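Long-range contacts in MdcE (Pseudomonas aeruginosa, PDB 5VIP), which probably serves as the gamma subunit of biotin-independent malonate decarboxylase, with a transferase role in the turnover of malonyl groups carried on an acyl carrier protein: residues A[84-88]-A[133-138]; A[110-116]-A[158-164]; A[165-169]-A[258-262]; A[172-176]-A[213-217]. All blocks are in the same frame, centred on the assembly; numbering follows the deposited sequence.

How the interactions relate
The four contacts run from the helices packed on the main six-stranded sheet to its fifth strand, 170-174, and the centres of interactions 1 and 4 are about 25 Å apart. Interaction 1 pairs helices 81-97 and 127-143. Interaction 2 crosses it along the chain, setting strand 106-113 against helix 158-163, and Tyr-138 joins the two through His-164. Interaction 3 comes later: the turn leaving helix 158-163 meets the loop after helix 237-254. Interaction 4 falls within the span that interaction 3 closes, uses the next strand, 170-174, and is linked back to it by the hydroxyls of Tyr-166 and Tyr-217. Successive crossovers of one compact fold are thus tied together.

Interaction 1 of 4, residues A[84-88]-A[133-138]; sequences GWGLA and GAVDAY
The carbonyl O of Gly-133 takes a helical hydrogen bond from Ala-137 N at 3.1 Å and is also touched by the methyl of Ala-88, with Ala-88 CB 3.4 Å from Gly-133 O. The relation is mirrored on the other helix, where Gly-84 O, already bonded to Ala-88 N, meets the methyl of Ala-134 with Gly-84 O to Ala-134 CB at 3.6 Å. Small residues thus press methyl against backbone, and the helix axes come within 7.6 Å at a crossing angle of 17°. Farther along, Ala-137 CB rests on Ala-88 O.

Two larger groups flank this seam. Trp-85 starts out pointing away from the other helix, but with CG beside its own backbone N (chi1 -73°) the indole swings back and CZ3 reaches the bare CA of Gly-133 at 3.9 Å. The same indole stacks on an aromatic side chain of the other protein in the assembly, so it belongs to both interfaces. Leu-87 works on the other flank: its CB packs on Ala-134 CB, while CD2 reaches Tyr-138 OH at 3.9 Å, the two side chains running aslant. That hydroxyl is hydrogen-bonded to ND1 of His-164, just after helix 158-163.

Leu-87 and Tyr-138 both also touch Leu-61 of strand 56-63. Close, nearly parallel pairing of two successive beta-alpha-beta crossover helices on one sheet is consistent with the crotonase-like fold of carboxyltransferase subunits.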
loop_
_atom_site.group_PDB
_atom_site.type_symbol
_atom_site.label_atom_id
_atom_site.label_comp_id
_atom_site.label_asym_id
_atom_site.label_seq_id
_atom_site.Cartn_x
_atom_site.Cartn_y
_atom_site.Cartn_z
ATOM N N GLY A 84 -12.524 0.139 -0.042
ATOM C CA GLY A 84 -11.415 -0.173 -0.924
ATOM C C GLY A 84 -11.854 -0.312 -2.370
ATOM O O GLY A 84 -11.338 0.372 -3.255
ATOM N N TRP A 85 -12.815 -1.195 -2.635
ATOM C CA TRP A 85 -13.225 -1.386 -4.016
ATOM C C TRP A 85 -13.971 -0.162 -4.523
ATOM O O TRP A 85 -13.867 0.173 -5.695
ATOM C CB TRP A 85 -14.084 -2.642 -4.176
ATOM C CG TRP A 85 -13.313 -3.934 -4.066
ATOM C CD1 TRP A 85 -13.521 -4.937 -3.165
ATOM C CD2 TRP A 85 -12.215 -4.360 -4.895
ATOM N NE1 TRP A 85 -12.628 -5.969 -3.391
ATOM C CE2 TRP A 85 -11.816 -5.632 -4.443
ATOM C CE3 TRP A 85 -11.532 -3.784 -5.975
ATOM C CZ2 TRP A 85 -10.758 -6.343 -5.033
ATOM C CZ3 TRP A 85 -10.490 -4.497 -6.567
ATOM C CH2 TRP A 85 -10.110 -5.757 -6.088
ATOM N N GLY A 86 -14.707 0.512 -3.636
ATOM C CA GLY A 86 -15.418 1.724 -4.016
ATOM C C GLY A 86 -14.507 2.855 -4.472
ATOM O O GLY A 86 -14.784 3.545 -5.460
ATOM N N LEU A 87 -13.412 3.053 -3.745
ATOM C CA LEU A 87 -12.398 4.032 -4.134
ATOM C C LEU A 87 -11.793 3.690 -5.489
ATOM O O LEU A 87 -11.630 4.560 -6.345
ATOM C CB LEU A 87 -11.285 4.111 -3.075
ATOM C CG LEU A 87 -11.610 4.927 -1.825
ATOM C CD1 LEU A 87 -10.500 4.791 -0.790
ATOM C CD2 LEU A 87 -11.820 6.385 -2.210
ATOM N N ALA A 88 -11.439 2.420 -5.666
ATOM C CA ALA A 88 -10.862 1.949 -6.914
ATOM C C ALA A 88 -11.787 2.293 -8.076
ATOM O O ALA A 88 -11.351 2.823 -9.107
ATOM C CB ALA A 88 -10.623 0.429 -6.851
ATOM N N GLY A 133 -6.683 -2.770 -4.745
ATOM C CA GLY A 133 -7.453 -2.166 -5.825
ATOM C C GLY A 133 -7.446 -0.641 -5.756
ATOM O O GLY A 133 -7.285 0.046 -6.773
ATOM N N ALA A 134 -7.610 -0.100 -4.552
ATOM C CA ALA A 134 -7.602 1.350 -4.371
ATOM C C ALA A 134 -6.230 1.945 -4.679
ATOM O O ALA A 134 -6.121 2.972 -5.358
ATOM C CB ALA A 134 -8.034 1.719 -2.944
ATOM N N VAL A 135 -5.187 1.302 -4.163
ATOM C CA VAL A 135 -3.813 1.751 -4.386
ATOM C C VAL A 135 -3.475 1.730 -5.877
ATOM O O VAL A 135 -2.918 2.690 -6.423
ATOM C CB VAL A 135 -2.804 0.869 -3.591
ATOM C CG1 VAL A 135 -1.374 1.163 -3.997
ATOM C CG2 VAL A 135 -2.961 1.119 -2.095
ATOM N N ASP A 136 -3.817 0.628 -6.533
ATOM C CA ASP A 136 -3.540 0.488 -7.959
ATOM C C ASP A 136 -4.232 1.595 -8.773
ATOM O O ASP A 136 -3.618 2.209 -9.646
ATOM C CB ASP A 136 -3.973 -0.901 -8.450
ATOM C CG ASP A 136 -3.533 -1.173 -9.881
ATOM O OD1 ASP A 136 -2.314 -1.331 -10.114
ATOM O OD2 ASP A 136 -4.406 -1.218 -10.766
ATOM N N ALA A 137 -5.498 1.870 -8.469
ATOM C CA ALA A 137 -6.223 2.909 -9.206
ATOM C C ALA A 137 -5.593 4.303 -8.999
ATOM O O ALA A 137 -5.355 5.042 -9.963
ATOM C CB ALA A 137 -7.686 2.921 -8.797
ATOM N N TYR A 138 -5.321 4.657 -7.744
ATOM C CA TYR A 138 -4.685 5.931 -7.433
ATOM C C TYR A 138 -3.317 6.080 -8.111
ATOM O O TYR A 138 -3.013 7.117 -8.730
ATOM C CB TYR A 138 -4.516 6.087 -5.925
ATOM C CG TYR A 138 -5.670 6.731 -5.184
ATOM C CD1 TYR A 138 -6.048 8.046 -5.451
ATOM C CD2 TYR A 138 -6.327 6.048 -4.157
ATOM C CE1 TYR A 138 -7.071 8.663 -4.723
ATOM C CE2 TYR A 138 -7.351 6.656 -3.421
ATOM C CZ TYR A 138 -7.714 7.968 -3.713
ATOM O OH TYR A 138 -8.727 8.603 -2.995
#

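Interaction 2 of 4, residues A[110-116]-A[158-164]; sequences IVDVPSQ and SGAFLAH
Ile-110 O receives NE2-H of His-164 at 2.9 Å, an N-H...O angle of 152°. The carbonyl lies near the imidazole plane, whereas the nitrogen stands well above the plane of the carbonyl. At Val-111 the two methyls divide: CG2 lies 3.5 Å from His-164 O, and CG1 approaches Phe-161 CD1 at 4.1 Å, the two side chains roughly perpendicular. Val-113 then points at the helix, and its CG2 meets Ala-160 CB at 3.6 Å. Past the strand end, Ser-115 O also touches that alanine methyl, and the Ser-115 hydroxyl donates to Gln-116 O.

Gln-116 folds back through chi1 63° and a bent chi2 of -101°, bringing OE1 to Ser-158 and Gly-159. Gly-159 N donates to Gln-116 OE1 at 3.2 Å from above the amide plane, and Ser-158 OG lies 2.9 Å from Gln-116 OE1, although its proton could instead go to Ala-183 O. NE2 of the same amide is hydrogen-bonded to a polar side chain of the other protein.

His-164 thus ties the chain just after the helix to the strand, and Gln-116 in the loop past the strand holds Ser-158 and Gly-159, with apolar packing between; its amide couples these residues to the subunit interface.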
loop_
_atom_site.group_PDB
_atom_site.type_symbol
_atom_site.label_atom_id
_atom_site.label_comp_id
_atom_site.label_asym_id
_atom_site.label_seq_id
_atom_site.Cartn_x
_atom_site.Cartn_y
_atom_site.Cartn_z
ATOM N N ILE A 110 -9.375 13.630 0.700
ATOM C CA ILE A 110 -9.533 14.158 2.031
ATOM C C ILE A 110 -9.421 12.998 3.000
ATOM O O ILE A 110 -10.242 12.075 2.988
ATOM C CB ILE A 110 -10.879 14.877 2.205
ATOM C CG1 ILE A 110 -10.976 16.036 1.210
ATOM C CG2 ILE A 110 -11.038 15.339 3.633
ATOM C CD1 ILE A 110 -12.362 16.668 1.135
ATOM N N VAL A 111 -8.397 13.042 3.838
ATOM C CA VAL A 111 -8.026 11.868 4.604
ATOM C C VAL A 111 -8.362 12.006 6.087
ATOM O O VAL A 111 -7.793 12.833 6.792
ATOM C CB VAL A 111 -6.517 11.564 4.449
ATOM C CG1 VAL A 111 -6.142 10.324 5.253
ATOM C CG2 VAL A 111 -6.147 11.372 2.966
ATOM N N ASP A 112 -9.295 11.184 6.547
ATOM C CA ASP A 112 -9.566 11.045 7.968
ATOM C C ASP A 112 -10.096 9.642 8.192
ATOM O O ASP A 112 -11.314 9.418 8.217
ATOM C CB ASP A 112 -10.560 12.111 8.465
ATOM C CG ASP A 112 -10.954 11.906 9.924
ATOM O OD1 ASP A 112 -10.123 11.400 10.725
ATOM O OD2 ASP A 112 -12.112 12.243 10.269
ATOM N N VAL A 113 -9.171 8.693 8.327
ATOM C CA VAL A 113 -9.516 7.280 8.422
ATOM C C VAL A 113 -8.796 6.654 9.606
ATOM O O VAL A 113 -7.570 6.765 9.736
ATOM C CB VAL A 113 -9.155 6.525 7.122
ATOM C CG1 VAL A 113 -10.137 6.882 6.024
ATOM C CG2 VAL A 113 -7.728 6.863 6.697
ATOM N N PRO A 114 -9.560 6.008 10.495
ATOM C CA PRO A 114 -9.057 5.485 11.767
ATOM C C PRO A 114 -8.173 4.246 11.630
ATOM O O PRO A 114 -7.228 4.091 12.401
ATOM C CB PRO A 114 -10.338 5.149 12.530
ATOM C CG PRO A 114 -11.348 4.885 11.465
ATOM C CD PRO A 114 -11.009 5.803 10.338
ATOM N N SER A 115 -8.484 3.398 10.659
ATOM C CA SER A 115 -7.763 2.152 10.414
ATOM C C SER A 115 -8.441 1.441 9.263
ATOM O O SER A 115 -9.510 1.858 8.818
ATOM C CB SER A 115 -7.779 1.248 11.640
ATOM O OG SER A 115 -9.114 0.853 11.926
ATOM N N GLN A 116 -7.832 0.355 8.795
ATOM C CA GLN A 116 -8.548 -0.599 7.966
ATOM C C GLN A 116 -9.583 -1.308 8.836
ATOM O O GLN A 116 -9.484 -1.285 10.064
ATOM C CB GLN A 116 -7.594 -1.621 7.356
ATOM C CG GLN A 116 -6.886 -2.478 8.399
ATOM C CD GLN A 116 -5.465 -2.018 8.660
ATOM O OE1 GLN A 116 -5.196 -0.816 8.780
ATOM N NE2 GLN A 116 -4.546 -2.972 8.759
ATOM N N SER A 158 -2.280 3.450 8.955
ATOM C CA SER A 158 -2.064 2.072 8.508
ATOM C C SER A 158 -2.515 1.810 7.065
ATOM O O SER A 158 -2.257 2.616 6.170
ATOM C CB SER A 158 -2.794 1.124 9.471
ATOM O OG SER A 158 -2.382 -0.224 9.294
ATOM N N GLY A 159 -3.209 0.691 6.851
ATOM C CA GLY A 159 -3.640 0.304 5.515
ATOM C C GLY A 159 -4.698 1.216 4.921
ATOM O O GLY A 159 -4.828 1.330 3.698
ATOM N N ALA A 160 -5.476 1.860 5.786
ATOM C CA ALA A 160 -6.469 2.818 5.320
ATOM C C ALA A 160 -5.789 3.987 4.626
ATOM O O ALA A 160 -6.240 4.426 3.559
ATOM C CB ALA A 160 -7.346 3.312 6.494
ATOM N N PHE A 161 -4.705 4.496 5.214
ATOM C CA PHE A 161 -3.948 5.595 4.599
ATOM C C PHE A 161 -3.213 5.138 3.326
ATOM O O PHE A 161 -3.130 5.885 2.348
ATOM C CB PHE A 161 -2.948 6.195 5.611
ATOM C CG PHE A 161 -2.228 7.438 5.120
ATOM C CD1 PHE A 161 -2.794 8.268 4.156
ATOM C CD2 PHE A 161 -0.980 7.769 5.628
ATOM C CE1 PHE A 161 -2.129 9.403 3.708
ATOM C CE2 PHE A 161 -0.309 8.909 5.192
ATOM C CZ PHE A 161 -0.884 9.723 4.224
ATOM N N LEU A 162 -2.674 3.920 3.330
ATOM C CA LEU A 162 -2.032 3.405 2.109
ATOM C C LEU A 162 -3.031 3.411 0.944
ATOM O O LEU A 162 -2.694 3.786 -0.188
ATOM C CB LEU A 162 -1.481 1.990 2.333
ATOM C CG LEU A 162 -0.246 1.902 3.233
ATOM C CD1 LEU A 162 0.130 0.458 3.545
ATOM C CD2 LEU A 162 0.932 2.627 2.591
ATOM N N ALA A 163 -4.274 3.035 1.242
ATOM C CA ALA A 163 -5.316 2.921 0.222
ATOM C C ALA A 163 -5.892 4.276 -0.171
ATOM O O ALA A 163 -6.319 4.471 -1.304
ATOM C CB ALA A 163 -6.442 2.009 0.710
ATOM N N HIS A 164 -5.915 5.203 0.781
ATOM C CA HIS A 164 -6.585 6.479 0.572
ATOM C C HIS A 164 -5.694 7.622 1.030
ATOM O O HIS A 164 -5.735 8.026 2.192
ATOM C CB HIS A 164 -7.915 6.500 1.323
ATOM C CG HIS A 164 -8.676 7.778 1.166
ATOM N ND1 HIS A 164 -9.070 8.264 -0.064
ATOM C CD2 HIS A 164 -9.135 8.660 2.087
ATOM C CE1 HIS A 164 -9.728 9.399 0.105
ATOM N NE2 HIS A 164 -9.788 9.659 1.400
#

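Interaction 3 of 4, residues A[165-169]-A[258-262]; sequences GYQAN and PRDLG
Gly-262 N donates to Ala-168 O at 3.3 Å, a nearly straight bond (166°) directed onto a lone pair in the carbonyl plane. Beside it, Leu-261 sends CD2 into the turn, 3.4 Å from Gln-167 O, and the same methyl reaches Gln-167 OE1 at 3.6 Å. A water makes a second, indirect link. It accepts from Asn-169 ND2 at 2.9 Å and gives its protons to Pro-258 O and Asp-260 O, each 2.8 Å from the water, thereby pinning the amide to two carbonyls of the second loop.

The next shell sets these groups in place. A type I turn from Gly-165 to Ala-168 presents Gln-167 O, and the chain leaving it offers Ala-168 O. With CG anti to its carbonyl carbon (chi1 -61°), Asn-169 turns ND2 to the water while OD1 accepts from Leu-148 N. Arg-142 of helix 127-143 spans both loops, through NH2 to Gln-167 OE1 and NH1 to Arg-259 O. Gln-167 NE2 is bonded to the backbone of the other protein.

One direct backbone bond, a bridging water and the shared guanidinium of Arg-142 supply the polar links, with the Leu-261 methyl as the apolar part; the two irregular loops are thus joined by both kinds of contact.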
loop_
_atom_site.group_PDB
_atom_site.type_symbol
_atom_site.label_atom_id
_atom_site.label_comp_id
_atom_site.label_asym_id
_atom_site.label_seq_id
_atom_site.Cartn_x
_atom_site.Cartn_y
_atom_site.Cartn_z
ATOM N N GLY A 165 -4.852 8.094 0.121
ATOM C CA GLY A 165 -4.000 9.220 0.396
ATOM C C GLY A 165 -2.526 9.026 0.108
ATOM O O GLY A 165 -1.889 9.944 -0.370
ATOM N N TYR A 166 -1.961 7.853 0.391
ATOM C CA TYR A 166 -0.504 7.784 0.431
ATOM C C TYR A 166 0.123 7.674 -0.974
ATOM O O TYR A 166 1.344 7.722 -1.110
ATOM C CB TYR A 166 -0.009 6.602 1.263
ATOM C CG TYR A 166 1.077 6.971 2.259
ATOM C CD1 TYR A 166 1.184 6.304 3.475
ATOM C CD2 TYR A 166 1.917 8.065 2.036
ATOM C CE1 TYR A 166 2.168 6.652 4.398
ATOM C CE2 TYR A 166 2.883 8.426 2.966
ATOM C CZ TYR A 166 3.007 7.709 4.135
ATOM O OH TYR A 166 3.963 8.071 5.074
ATOM N N GLN A 167 -0.683 7.546 -2.023
ATOM C CA GLN A 167 -0.128 7.579 -3.375
ATOM C C GLN A 167 -0.048 8.996 -3.957
ATOM O O GLN A 167 0.262 9.165 -5.129
ATOM C CB GLN A 167 -0.949 6.690 -4.312
ATOM C CG GLN A 167 -0.688 5.204 -4.131
ATOM C CD GLN A 167 0.788 4.845 -4.319
ATOM O OE1 GLN A 167 1.387 5.167 -5.340
ATOM N NE2 GLN A 167 1.373 4.180 -3.325
ATOM N N ALA A 168 -0.321 10.010 -3.142
ATOM C CA ALA A 168 -0.418 11.388 -3.646
ATOM C C ALA A 168 0.910 11.946 -4.182
ATOM O O ALA A 168 1.987 11.619 -3.675
ATOM C CB ALA A 168 -0.954 12.310 -2.536
ATOM N N ASN A 169 0.821 12.781 -5.215
ATOM C CA ASN A 169 1.946 13.627 -5.633
ATOM C C ASN A 169 2.405 14.568 -4.513
ATOM O O ASN A 169 3.589 14.846 -4.372
ATOM C CB ASN A 169 1.580 14.487 -6.844
ATOM C CG ASN A 169 1.208 13.676 -8.061
ATOM O OD1 ASN A 169 0.041 13.355 -8.271
ATOM N ND2 ASN A 169 2.195 13.373 -8.893
ATOM N N PRO A 258 7.453 16.057 -12.727
ATOM C CA PRO A 258 7.588 14.606 -12.583
ATOM C C PRO A 258 6.405 14.037 -11.791
ATOM O O PRO A 258 5.817 14.740 -10.965
ATOM C CB PRO A 258 8.910 14.442 -11.821
ATOM C CG PRO A 258 9.625 15.757 -11.986
ATOM C CD PRO A 258 8.544 16.785 -12.059
ATOM N N ARG A 259 6.063 12.783 -12.044
ATOM C CA ARG A 259 4.845 12.198 -11.491
ATOM C C ARG A 259 5.111 11.250 -10.321
ATOM O O ARG A 259 4.294 10.384 -10.029
ATOM C CB ARG A 259 4.071 11.477 -12.599
ATOM C CG ARG A 259 3.493 12.463 -13.627
ATOM C CD ARG A 259 2.884 11.794 -14.845
ATOM N NE ARG A 259 2.563 12.787 -15.875
ATOM C CZ ARG A 259 2.057 12.501 -17.072
ATOM N NH1 ARG A 259 1.794 11.244 -17.401
ATOM N NH2 ARG A 259 1.815 13.477 -17.943
ATOM N N ASP A 260 6.243 11.435 -9.645
ATOM C CA ASP A 260 6.609 10.596 -8.499
ATOM C C ASP A 260 5.837 10.936 -7.227
ATOM O O ASP A 260 5.237 12.006 -7.115
ATOM C CB ASP A 260 8.107 10.715 -8.209
ATOM C CG ASP A 260 8.961 10.408 -9.417
ATOM O OD1 ASP A 260 9.198 11.334 -10.224
ATOM O OD2 ASP A 260 9.398 9.242 -9.558
ATOM N N LEU A 261 5.859 10.008 -6.275
ATOM C CA LEU A 261 5.333 10.248 -4.940
ATOM C C LEU A 261 5.966 11.487 -4.322
ATOM O O LEU A 261 7.152 11.739 -4.521
ATOM C CB LEU A 261 5.594 9.046 -4.035
ATOM C CG LEU A 261 4.855 7.768 -4.404
ATOM C CD1 LEU A 261 5.086 6.745 -3.329
ATOM C CD2 LEU A 261 3.390 8.072 -4.540
ATOM N N GLY A 262 5.175 12.246 -3.569
ATOM C CA GLY A 262 5.652 13.452 -2.914
ATOM C C GLY A 262 6.901 13.307 -2.074
ATOM O O GLY A 262 7.770 14.184 -2.107
HETATM O O HOH W 1 4.837 14.445 -8.341
#

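Interaction 4 of 4, residues A[172-176]-A[213-217]; sequences IALHD and DIDSY
Ala-173 and Ile-214 form the tight, buried half of this contact. The isoleucine aims its side chain at the strand, and with CG1 anti to the backbone N (chi1 -161°) it lays CG1 and CD1 on the alanine methyl, Ile-214 CG1 being 3.8 Å from Ala-173 CB. Its other branch, CG2, looks toward the chain turning away after the strand and lies 4.1 Å from His-175 CD2.

The outer half is polar and exposed. His-175 NE2 donates to Asp-215 OD1 at 2.9 Å, meeting the syn side of that oxygen almost in the imidazole plane, with a weak second bond to OD2. Ring and carboxylate are turned 47° apart, and the grip is uneven, OD1 being the nearer oxygen. The negative charge would be expected to favour a protonated imidazole. A water links the two backbones, accepting from Ile-214 N at 2.8 Å and donating to Asp-176 O. The helix is started by Asp-213 as N-cap, its OD2 accepting from Ser-216 N at 2.8 Å.

Strand 170-174 runs between strands 148-152 and 225-227 of the main sheet, and helix 214-219 packs beside its end, with Ile-214 and Tyr-217 also touching Val-181 of strand 180-182.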
loop_
_atom_site.group_PDB
_atom_site.type_symbol
_atom_site.label_atom_id
_atom_site.label_comp_id
_atom_site.label_asym_id
_atom_site.label_seq_id
_atom_site.Cartn_x
_atom_site.Cartn_y
_atom_site.Cartn_z
ATOM N N ILE A 172 -0.512 17.328 2.098
ATOM C CA ILE A 172 -0.713 18.511 2.939
ATOM C C ILE A 172 -1.450 18.100 4.196
ATOM O O ILE A 172 -2.470 17.418 4.118
ATOM C CB ILE A 172 -1.521 19.602 2.202
ATOM C CG1 ILE A 172 -0.745 20.096 0.980
ATOM C CG2 ILE A 172 -1.899 20.759 3.157
ATOM C CD1 ILE A 172 -1.623 20.804 -0.057
ATOM N N ALA A 173 -0.940 18.494 5.361
ATOM C CA ALA A 173 -1.596 18.140 6.607
ATOM C C ALA A 173 -2.039 19.394 7.360
ATOM O O ALA A 173 -1.340 20.401 7.347
ATOM C CB ALA A 173 -0.663 17.306 7.486
ATOM N N LEU A 174 -3.188 19.322 8.016
ATOM C CA LEU A 174 -3.561 20.351 8.977
ATOM C C LEU A 174 -2.685 20.208 10.225
ATOM O O LEU A 174 -2.409 19.092 10.687
ATOM C CB LEU A 174 -5.046 20.258 9.328
ATOM C CG LEU A 174 -5.968 20.327 8.107
ATOM C CD1 LEU A 174 -7.421 20.333 8.508
ATOM C CD2 LEU A 174 -5.624 21.524 7.238
ATOM N N HIS A 175 -2.215 21.338 10.745
ATOM C CA HIS A 175 -1.323 21.323 11.893
ATOM C C HIS A 175 -2.178 21.340 13.151
ATOM O O HIS A 175 -2.457 22.401 13.717
ATOM C CB HIS A 175 -0.358 22.516 11.850
ATOM C CG HIS A 175 0.711 22.472 12.899
ATOM N ND1 HIS A 175 0.614 23.151 14.095
ATOM C CD2 HIS A 175 1.906 21.833 12.928
ATOM C CE1 HIS A 175 1.698 22.931 14.816
ATOM N NE2 HIS A 175 2.498 22.134 14.131
ATOM N N ASP A 176 -2.591 20.153 13.578
ATOM C CA ASP A 176 -3.565 19.987 14.655
ATOM C C ASP A 176 -3.316 18.659 15.368
ATOM O O ASP A 176 -2.929 17.676 14.723
ATOM C CB ASP A 176 -4.981 20.050 14.077
ATOM C CG ASP A 176 -6.041 19.658 15.071
ATOM O OD1 ASP A 176 -6.459 20.532 15.850
ATOM O OD2 ASP A 176 -6.462 18.481 15.076
ATOM N N ASP A 213 2.333 12.426 16.521
ATOM C CA ASP A 213 2.027 13.823 16.204
ATOM C C ASP A 213 2.531 14.246 14.827
ATOM O O ASP A 213 3.480 13.673 14.289
ATOM C CB ASP A 213 2.629 14.748 17.250
ATOM C CG ASP A 213 4.129 14.839 17.127
ATOM O OD1 ASP A 213 4.816 13.911 17.603
ATOM O OD2 ASP A 213 4.621 15.818 16.532
ATOM N N ILE A 214 1.926 15.293 14.280
ATOM C CA ILE A 214 2.200 15.675 12.910
ATOM C C ILE A 214 3.515 16.455 12.766
ATOM O O ILE A 214 4.098 16.496 11.685
ATOM C CB ILE A 214 1.011 16.484 12.333
ATOM C CG1 ILE A 214 1.052 16.482 10.805
ATOM C CG2 ILE A 214 0.947 17.881 12.945
ATOM C CD1 ILE A 214 0.876 15.082 10.195
ATOM N N ASP A 215 4.007 17.054 13.851
ATOM C CA ASP A 215 5.311 17.711 13.782
ATOM C C ASP A 215 6.430 16.687 13.571
ATOM O O ASP A 215 7.324 16.885 12.742
ATOM C CB ASP A 215 5.575 18.528 15.044
ATOM C CG ASP A 215 4.913 19.887 14.998
ATOM O OD1 ASP A 215 4.808 20.453 13.892
ATOM O OD2 ASP A 215 4.494 20.387 16.061
ATOM N N SER A 216 6.378 15.600 14.337
ATOM C CA SER A 216 7.312 14.497 14.169
ATOM C C SER A 216 7.287 13.961 12.743
ATOM O O SER A 216 8.339 13.763 12.137
ATOM C CB SER A 216 6.987 13.371 15.144
ATOM O OG SER A 216 7.205 13.788 16.479
ATOM N N TYR A 217 6.085 13.733 12.213
ATOM C CA TYR A 217 5.943 13.209 10.858
ATOM C C TYR A 217 6.541 14.176 9.845
ATOM O O TYR A 217 7.248 13.763 8.928
ATOM C CB TYR A 217 4.468 12.929 10.534
ATOM C CG TYR A 217 4.239 12.327 9.161
ATOM C CD1 TYR A 217 4.498 10.983 8.920
ATOM C CD2 TYR A 217 3.749 13.098 8.115
ATOM C CE1 TYR A 217 4.287 10.423 7.670
ATOM C CE2 TYR A 217 3.538 12.549 6.854
ATOM C CZ TYR A 217 3.805 11.206 6.642
ATOM O OH TYR A 217 3.597 10.648 5.396
HETATM O O HOH W 2 -0.529 15.901 15.475
#